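Local coordinates for protein putative NADP oxidoreductase BF3122 (Bacteroides fragilis, PDB 3D1L) that probably acts as an NADP-dependent oxidoreductase, joining a Rossmann-type dinucleotide-binding domain to a helical C-terminal domain, at residues I105-W110 with F140-S145; V119-Q124 with E169-L174. One frame throughout, in Å; residues are numbered along the deposited sequence.

Contact 1 of 2, residues I105-W110 with F140-S145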
ATOM      1  N   ILE B 105      11.574  15.929  17.373  1.00 44.50           N
ATOM      2  CA  ILE B 105      11.746  16.818  18.520  1.00 44.98           C
ATOM      3  C   ILE B 105      13.093  16.494  19.161  1.00 45.12           C
ATOM      4  O   ILE B 105      13.361  15.334  19.468  1.00 45.38           O
ATOM      5  CB  ILE B 105      10.623  16.650  19.559  1.00 44.58           C
ATOM      6  CG1 ILE B 105       9.274  17.095  18.999  1.00 45.19           C
ATOM      7  CG2 ILE B 105      10.913  17.438  20.835  1.00 44.85           C
ATOM      8  CD1 ILE B 105       8.120  16.826  20.019  1.00 45.71           C
ATOM      9  N   PRO B 106      13.942  17.513  19.378  1.00 46.08           N
ATOM     10  CA  PRO B 106      15.255  17.238  19.976  1.00 46.35           C
ATOM     11  C   PRO B 106      15.119  16.749  21.406  1.00 47.12           C
ATOM     12  O   PRO B 106      14.140  17.089  22.082  1.00 47.65           O
ATOM     13  CB  PRO B 106      15.957  18.598  19.945  1.00 46.19           C
ATOM     14  CG  PRO B 106      14.901  19.592  19.766  1.00 46.26           C
ATOM     15  CD  PRO B 106      13.738  18.949  19.101  1.00 45.85           C
HETATM   16  N   MSE B 107      16.081  15.954  21.873  1.00 47.79           N
HETATM   17  CA  MSE B 107      16.093  15.524  23.276  1.00 48.61           C
HETATM   18  C   MSE B 107      16.182  16.699  24.241  1.00 49.12           C
HETATM   19  O   MSE B 107      15.677  16.612  25.360  1.00 49.62           O
HETATM   20  CB  MSE B 107      17.259  14.583  23.546  1.00 48.82           C
HETATM   21  CG  MSE B 107      17.270  14.003  24.941  1.00 48.62           C
HETATM   22 SE   MSE B 107      18.756  12.785  25.227  0.70 49.29          SE
HETATM   23  CE  MSE B 107      20.228  14.032  25.246  1.00 48.28           C
ATOM     24  N   ASN B 108      16.802  17.792  23.796  1.00 49.51           N
ATOM     25  CA  ASN B 108      17.098  18.944  24.669  1.00 50.45           C
ATOM     26  C   ASN B 108      15.873  19.677  25.209  1.00 50.46           C
ATOM     27  O   ASN B 108      16.009  20.514  26.091  1.00 51.36           O
ATOM     28  CB  ASN B 108      18.086  19.938  24.012  1.00 50.34           C
ATOM     29  CG  ASN B 108      17.507  20.630  22.764  1.00 51.94           C
ATOM     30  OD1 ASN B 108      16.289  20.741  22.597  1.00 54.12           O
ATOM     31  ND2 ASN B 108      18.390  21.095  21.884  1.00 52.45           N
ATOM     32  N   VAL B 109      14.682  19.363  24.701  1.00 50.32           N
ATOM     33  CA  VAL B 109      13.468  19.902  25.313  1.00 49.62           C
ATOM     34  C   VAL B 109      13.500  19.731  26.826  1.00 49.27           C
ATOM     35  O   VAL B 109      13.193  20.660  27.567  1.00 49.30           O
ATOM     36  CB  VAL B 109      12.160  19.307  24.722  1.00 49.73           C
ATOM     37  CG1 VAL B 109      12.057  19.696  23.336  1.00 49.91           C
ATOM     38  CG2 VAL B 109      12.097  17.767  24.829  1.00 49.70           C
ATOM     39  N   TRP B 110      13.907  18.549  27.278  1.00 48.94           N
ATOM     40  CA  TRP B 110      13.919  18.227  28.699  1.00 48.75           C
ATOM     41  C   TRP B 110      14.999  18.889  29.540  1.00 48.90           C
ATOM     42  O   TRP B 110      14.880  18.908  30.763  1.00 48.37           O
ATOM     43  CB  TRP B 110      14.086  16.730  28.872  1.00 48.29           C
ATOM     44  CG  TRP B 110      13.010  15.914  28.259  1.00 48.56           C
ATOM     45  CD1 TRP B 110      13.120  15.070  27.183  1.00 48.11           C
ATOM     46  CD2 TRP B 110      11.656  15.831  28.700  1.00 48.06           C
ATOM     47  NE1 TRP B 110      11.911  14.469  26.931  1.00 46.42           N
ATOM     48  CE2 TRP B 110      10.995  14.915  27.848  1.00 47.33           C
ATOM     49  CE3 TRP B 110      10.935  16.436  29.741  1.00 46.91           C
ATOM     50  CZ2 TRP B 110       9.644  14.595  28.000  1.00 46.51           C
ATOM     51  CZ3 TRP B 110       9.583  16.117  29.882  1.00 48.02           C
ATOM     52  CH2 TRP B 110       8.957  15.205  29.014  1.00 47.64           C
ATOM     53  N   PHE B 140      14.927   3.778  18.237  1.00 41.84           N
ATOM     54  CA  PHE B 140      16.062   4.679  18.465  1.00 41.43           C
ATOM     55  C   PHE B 140      16.037   5.338  19.824  1.00 42.11           C
ATOM     56  O   PHE B 140      14.981   5.843  20.265  1.00 42.15           O
ATOM     57  CB  PHE B 140      16.134   5.716  17.362  1.00 40.54           C
ATOM     58  CG  PHE B 140      16.112   5.101  16.005  1.00 41.34           C
ATOM     59  CD1 PHE B 140      17.294   4.665  15.409  1.00 40.03           C
ATOM     60  CD2 PHE B 140      14.902   4.896  15.342  1.00 39.77           C
ATOM     61  CE1 PHE B 140      17.279   4.074  14.170  1.00 40.45           C
ATOM     62  CE2 PHE B 140      14.885   4.297  14.115  1.00 39.44           C
ATOM     63  CZ  PHE B 140      16.074   3.888  13.524  1.00 40.69           C
ATOM     64  N   ILE B 141      17.202   5.309  20.485  1.00 42.42           N
ATOM     65  CA  ILE B 141      17.339   5.685  21.899  1.00 42.78           C
ATOM     66  C   ILE B 141      18.388   6.761  22.037  1.00 42.75           C
ATOM     67  O   ILE B 141      19.480   6.669  21.460  1.00 42.49           O
ATOM     68  CB  ILE B 141      17.772   4.481  22.793  1.00 43.32           C
ATOM     69  CG1 ILE B 141      16.751   3.323  22.766  1.00 44.13           C
ATOM     70  CG2 ILE B 141      18.101   4.926  24.267  1.00 43.52           C
ATOM     71  CD1 ILE B 141      15.343   3.684  22.864  1.00 44.73           C
ATOM     72  N   GLU B 142      18.029   7.785  22.795  1.00 42.62           N
ATOM     73  CA  GLU B 142      18.950   8.824  23.244  1.00 42.73           C
ATOM     74  C   GLU B 142      18.587   9.055  24.719  1.00 42.50           C
ATOM     75  O   GLU B 142      17.418   8.894  25.093  1.00 42.13           O
ATOM     76  CB  GLU B 142      18.713  10.094  22.416  1.00 42.54           C
ATOM     77  CG  GLU B 142      19.950  10.931  22.136  1.00 42.46           C
ATOM     78  CD  GLU B 142      19.597  12.247  21.466  1.00 42.94           C
ATOM     79  OE1 GLU B 142      18.415  12.417  21.096  1.00 46.15           O
ATOM     80  OE2 GLU B 142      20.491  13.110  21.300  1.00 43.30           O
ATOM     81  N   ALA B 143      19.574   9.365  25.567  1.00 42.26           N
ATOM     82  CA  ALA B 143      19.301   9.743  26.960  1.00 41.99           C
ATOM     83  C   ALA B 143      20.361  10.685  27.533  1.00 42.32           C
ATOM     84  O   ALA B 143      21.452  10.809  26.985  1.00 41.23           O
ATOM     85  CB  ALA B 143      19.129   8.518  27.843  1.00 42.63           C
ATOM     86  N   SER B 144      20.009  11.346  28.636  1.00 42.71           N
ATOM     87  CA  SER B 144      20.873  12.310  29.348  1.00 42.92           C
ATOM     88  C   SER B 144      22.143  11.724  29.964  1.00 43.96           C
ATOM     89  O   SER B 144      23.046  12.469  30.330  1.00 44.43           O
ATOM     90  CB  SER B 144      20.084  12.985  30.459  1.00 41.98           C
ATOM     91  OG  SER B 144      19.503  11.985  31.281  1.00 40.34           O
ATOM     92  N   SER B 145      22.206  10.403  30.101  1.00 44.72           N
ATOM     93  CA  SER B 145      23.428   9.731  30.534  1.00 45.42           C
ATOM     94  C   SER B 145      23.477   8.321  29.978  1.00 46.27           C
ATOM     95  O   SER B 145      22.454   7.771  29.561  1.00 46.65           O
ATOM     96  CB  SER B 145      23.497   9.675  32.064  1.00 45.43           C
ATOM     97  OG  SER B 145      22.462   8.854  32.570  1.00 45.87           O
TER
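Selenomethionine Met107 carries this surface contact, laying its side chain across Glu142 and Ala143 at the end of strand 139-143. Coming along the loop towards it, Ile105 and Pro106 bring the chain past strand 97-100: the side chain of Ile105 packs on His100, and the carbonyl O of Pro106 is hydrogen-bonded to His100 NE2. At Met107 the chain enters a short 3-10 turn, closed by a backbone hydrogen bond of 3.3 Å from Trp110 N to Met107 O. CG stands anti to the backbone N (chi1 -175°) and chi2 is extended too, which carries the selenium straight across to the strand. There it lies alongside the peptide backbone, with SE 3.5 Å from both the N and the C of Ala143. A bend at the last torsion (chi3 71°) then turns the methyl towards the carbonyl, leaving Met107 CE 3.9 Å from Ala143 O. Glu142 runs beside the same side chain over much of its length: its CG is 3.8 Å from Met107 SE, and nearer the root Glu142 OE1 is 3.5 Å from Met107 CB. This is van der Waals contact, and the carboxylate finds its polar partners next door. Glu142 OE1 is gripped by Ser168 OG and by a salt bridge to Arg171 NH1, and the same serine hydroxyl is hydrogen-bonded to Met107 N, so Ser168 ties the loop to the strand indirectly. The selenomethionine thus bridges the loop between strands 97-100 and 117-122 to the sheet, touching Tyr117 and Val119 of strand 117-122 as well, while Ala143 packs against helix 146-157.

Contact 2 of 2, residues V119-Q124 with E169-L174. With MPR (2-mercapto-propion aldehyde), chain E.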
ATOM      1  N   VAL B 119      14.974  10.105  24.696  1.00 40.99           N
ATOM      2  CA  VAL B 119      14.061   9.914  23.586  1.00 40.04           C
ATOM      3  C   VAL B 119      13.963   8.413  23.401  1.00 39.87           C
ATOM      4  O   VAL B 119      14.965   7.717  23.435  1.00 39.51           O
ATOM      5  CB  VAL B 119      14.588  10.591  22.296  1.00 40.73           C
ATOM      6  CG1 VAL B 119      13.653  10.335  21.106  1.00 38.78           C
ATOM      7  CG2 VAL B 119      14.763  12.078  22.517  1.00 41.21           C
ATOM      8  N   PHE B 120      12.746   7.926  23.242  1.00 40.10           N
ATOM      9  CA  PHE B 120      12.431   6.505  23.179  1.00 40.27           C
ATOM     10  C   PHE B 120      11.574   6.353  21.915  1.00 40.39           C
ATOM     11  O   PHE B 120      10.344   6.369  22.005  1.00 39.48           O
ATOM     12  CB  PHE B 120      11.612   6.179  24.421  1.00 40.84           C
ATOM     13  CG  PHE B 120      11.522   4.724  24.769  1.00 41.34           C
ATOM     14  CD1 PHE B 120      12.659   3.975  25.060  1.00 41.64           C
ATOM     15  CD2 PHE B 120      10.282   4.130  24.912  1.00 43.58           C
ATOM     16  CE1 PHE B 120      12.565   2.642  25.420  1.00 43.04           C
ATOM     17  CE2 PHE B 120      10.165   2.783  25.291  1.00 46.06           C
ATOM     18  CZ  PHE B 120      11.314   2.038  25.552  1.00 44.12           C
ATOM     19  N   TYR B 121      12.224   6.240  20.746  1.00 40.32           N
ATOM     20  CA  TYR B 121      11.546   6.410  19.436  1.00 40.80           C
ATOM     21  C   TYR B 121      11.379   5.110  18.613  1.00 40.29           C
ATOM     22  O   TYR B 121      12.310   4.688  17.955  1.00 39.52           O
ATOM     23  CB  TYR B 121      12.319   7.437  18.593  1.00 40.50           C
ATOM     24  CG  TYR B 121      11.784   7.683  17.182  1.00 41.23           C
ATOM     25  CD1 TYR B 121      10.437   8.048  16.952  1.00 38.66           C
ATOM     26  CD2 TYR B 121      12.648   7.648  16.088  1.00 39.00           C
ATOM     27  CE1 TYR B 121       9.972   8.290  15.660  1.00 38.50           C
ATOM     28  CE2 TYR B 121      12.205   7.911  14.803  1.00 39.24           C
ATOM     29  CZ  TYR B 121      10.881   8.225  14.589  1.00 40.47           C
ATOM     30  OH  TYR B 121      10.493   8.481  13.302  1.00 42.18           O
ATOM     31  N   PRO B 122      10.214   4.457  18.690  1.00 40.09           N
ATOM     32  CA  PRO B 122       9.981   3.335  17.779  1.00 39.73           C
ATOM     33  C   PRO B 122       9.436   3.841  16.441  1.00 38.83           C
ATOM     34  O   PRO B 122       8.386   4.465  16.418  1.00 39.34           O
ATOM     35  CB  PRO B 122       8.936   2.488  18.514  1.00 39.95           C
ATOM     36  CG  PRO B 122       8.160   3.467  19.379  1.00 39.68           C
ATOM     37  CD  PRO B 122       9.088   4.671  19.627  1.00 40.67           C
HETATM   38  N   MSE B 123      10.163   3.590  15.353  1.00 37.72           N
HETATM   39  CA  MSE B 123       9.843   4.156  14.034  1.00 37.14           C
HETATM   40  C   MSE B 123       9.075   3.117  13.242  1.00 36.75           C
HETATM   41  O   MSE B 123       9.610   2.096  12.821  1.00 36.04           O
HETATM   42  CB  MSE B 123      11.140   4.525  13.296  1.00 37.12           C
HETATM   43  CG  MSE B 123      10.950   5.395  12.064  1.00 36.58           C
HETATM   44 SE   MSE B 123      12.644   5.826  11.208  0.50 35.65          SE
HETATM   45  CE  MSE B 123      13.155   4.014  10.769  1.00 39.08           C
ATOM     46  N   GLN B 124       7.798   3.372  13.071  1.00 37.30           N
ATOM     47  CA  GLN B 124       6.901   2.465  12.379  1.00 37.13           C
ATOM     48  C   GLN B 124       5.617   3.232  12.203  1.00 37.81           C
ATOM     49  O   GLN B 124       5.355   4.173  12.937  1.00 38.72           O
ATOM     50  CB  GLN B 124       6.666   1.185  13.219  1.00 37.24           C
ATOM     51  CG  GLN B 124       5.890   0.032  12.535  1.00 35.95           C
ATOM     52  CD  GLN B 124       6.370  -0.248  11.119  1.00 38.05           C
ATOM     53  OE1 GLN B 124       6.108   0.532  10.198  1.00 35.77           O
ATOM     54  NE2 GLN B 124       7.092  -1.350  10.939  1.00 37.35           N
ATOM     55  N   GLU B 169      19.960  14.446  15.680  1.00 41.91           N
ATOM     56  CA  GLU B 169      20.301  14.793  14.309  1.00 42.23           C
ATOM     57  C   GLU B 169      20.094  13.595  13.386  1.00 40.78           C
ATOM     58  O   GLU B 169      19.392  13.701  12.392  1.00 40.98           O
ATOM     59  CB  GLU B 169      21.742  15.347  14.243  1.00 41.60           C
ATOM     60  CG  GLU B 169      22.256  15.628  12.828  1.00 43.76           C
ATOM     61  CD  GLU B 169      23.502  16.524  12.797  1.00 45.10           C
ATOM     62  OE1 GLU B 169      24.223  16.622  13.828  1.00 49.49           O
ATOM     63  OE2 GLU B 169      23.771  17.133  11.729  1.00 49.25           O
ATOM     64  N   GLN B 170      20.676  12.450  13.714  1.00 40.46           N
ATOM     65  CA  GLN B 170      20.373  11.226  12.966  1.00 39.55           C
ATOM     66  C   GLN B 170      18.867  10.951  12.946  1.00 39.76           C
ATOM     67  O   GLN B 170      18.337  10.507  11.934  1.00 40.85           O
ATOM     68  CB  GLN B 170      21.082  10.009  13.560  1.00 39.73           C
ATOM     69  CG  GLN B 170      22.618   9.917  13.417  1.00 39.93           C
ATOM     70  CD  GLN B 170      23.202   8.827  14.332  1.00 39.28           C
ATOM     71  OE1 GLN B 170      22.809   8.718  15.495  1.00 38.35           O
ATOM     72  NE2 GLN B 170      24.112   8.009  13.801  1.00 35.06           N
ATOM     73  N   ARG B 171      18.179  11.194  14.056  1.00 39.14           N
ATOM     74  CA  ARG B 171      16.774  10.774  14.192  1.00 39.39           C
ATOM     75  C   ARG B 171      15.847  11.659  13.322  1.00 39.16           C
ATOM     76  O   ARG B 171      14.901  11.183  12.704  1.00 38.04           O
ATOM     77  CB  ARG B 171      16.347  10.758  15.669  1.00 38.40           C
ATOM     78  CG  ARG B 171      14.913  10.271  15.912  1.00 40.96           C
ATOM     79  CD  ARG B 171      14.503  10.292  17.385  1.00 40.36           C
ATOM     80  NE  ARG B 171      14.483  11.637  17.975  1.00 41.23           N
ATOM     81  CZ  ARG B 171      15.420  12.107  18.795  1.00 42.01           C
ATOM     82  NH1 ARG B 171      16.450  11.338  19.139  1.00 41.36           N
ATOM     83  NH2 ARG B 171      15.315  13.341  19.284  1.00 42.75           N
ATOM     84  N   LYS B 172      16.141  12.949  13.269  1.00 39.62           N
ATOM     85  CA  LYS B 172      15.435  13.828  12.350  1.00 40.41           C
ATOM     86  C   LYS B 172      15.567  13.343  10.912  1.00 39.66           C
ATOM     87  O   LYS B 172      14.581  13.286  10.189  1.00 39.87           O
ATOM     88  CB  LYS B 172      15.921  15.274  12.459  1.00 40.61           C
ATOM     89  CG  LYS B 172      14.891  16.202  13.035  1.00 43.40           C
ATOM     90  CD  LYS B 172      14.904  17.595  12.356  1.00 46.39           C
ATOM     91  CE  LYS B 172      16.240  18.316  12.565  1.00 44.99           C
ATOM     92  NZ  LYS B 172      16.297  19.595  11.776  1.00 47.60           N
ATOM     93  N   SER B 173      16.793  13.003  10.523  1.00 39.20           N
ATOM     94  CA  SER B 173      17.105  12.466   9.204  1.00 38.67           C
ATOM     95  C   SER B 173      16.279  11.220   8.868  1.00 38.24           C
ATOM     96  O   SER B 173      15.727  11.107   7.777  1.00 39.00           O
ATOM     97  CB  SER B 173      18.590  12.127   9.143  1.00 38.26           C
ATOM     98  OG  SER B 173      19.360  13.315   8.992  1.00 39.88           O
ATOM     99  N   LEU B 174      16.210  10.283   9.807  1.00 38.09           N
ATOM    100  CA  LEU B 174      15.465   9.052   9.608  1.00 38.36           C
ATOM    101  C   LEU B 174      13.983   9.378   9.473  1.00 37.99           C
ATOM    102  O   LEU B 174      13.304   8.843   8.608  1.00 38.73           O
ATOM    103  CB  LEU B 174      15.697   8.104  10.779  1.00 37.50           C
ATOM    104  CG  LEU B 174      17.094   7.493  10.848  1.00 38.24           C
ATOM    105  CD1 LEU B 174      17.338   6.953  12.262  1.00 36.19           C
ATOM    106  CD2 LEU B 174      17.271   6.378   9.803  1.00 33.32           C
TER
HETATM  107  C1  MPR E 301       6.467   9.197  10.513  1.00 55.04           C
HETATM  108  O   MPR E 301       5.701  10.167  10.248  1.00 53.43           O
HETATM  109  C2  MPR E 301       6.631   7.932   9.728  1.00 54.75           C
HETATM  110  C3  MPR E 301       7.203   6.728  10.462  1.00 54.72           C
HETATM  111  S3  MPR E 301       6.639   5.160   9.727  1.00 56.71           S
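Val119 and Arg171 approach from opposite directions and meet with a methyl over the flat guanidinium, where the Rossmann-type sheet packs on the first turns of the long helix 168-198. Val119 CG1 sits over the centre of the guanidinium, 3.3 Å above its plane and 3.4 Å from Arg171 CZ. The other methyl lies above the same face, displaced toward one end, with Val119 CG2 3.5 Å from Arg171 NH2. Two residues on, Tyr121 meets the aliphatic part of the same arginine. The ring slants across it, its plane 69° from that of the guanidinium, and Tyr121 CD2 lies 3.5 Å from both CG and CD of Arg171. The arginine can serve both neighbours because its chain is extended through chi2 and then bends (chi3 63°): the methylenes stay by the tyrosine while the head turns under the valine. Polar partners outside this packing hold the buried head in place, since NH2 is hydrogen-bonded to Ser168 OG and to the carbonyl O of Ile105. Beyond the tyrosine, selenomethionine Met123 and Leu174 cross at about a right angle, in apolar contact, with Met123 SE 3.8 Å from Leu174 CB. Here the second subunit closes in: its Leu209 packs on Met123 and its Val205 on Leu174, so the residue just past the strand and the helix also face the second subunit. Gln124, which follows, lines the pocket of the bound 2-mercapto-propion aldehyde with His175 and Cys182 among others, and its backbone C lies 3.3 Å from the ligand sulfur S3.

The two contacts share the sheet: 119-124 and 140-145 lie on neighbouring antiparallel strands, joined by backbone hydrogen bonds such as Val119 N with Glu142 O (2.8 Å). Contact 1 is at the surface, its centre about 17 Å from the centre of the chain, and fastens a loop to the strand by one selenomethionine. Contact 2 is buried, its centre about 9 Å from that of the chain, and sets the neighbouring strand against the long helix with arginine, aromatic and apolar groups. Arg171 belongs to both settings, packing within contact 2 while pairing with the acid of contact 1. Phe140 CE1 and Leu174 CD1, 3.5 Å apart, add an apolar bridge between them.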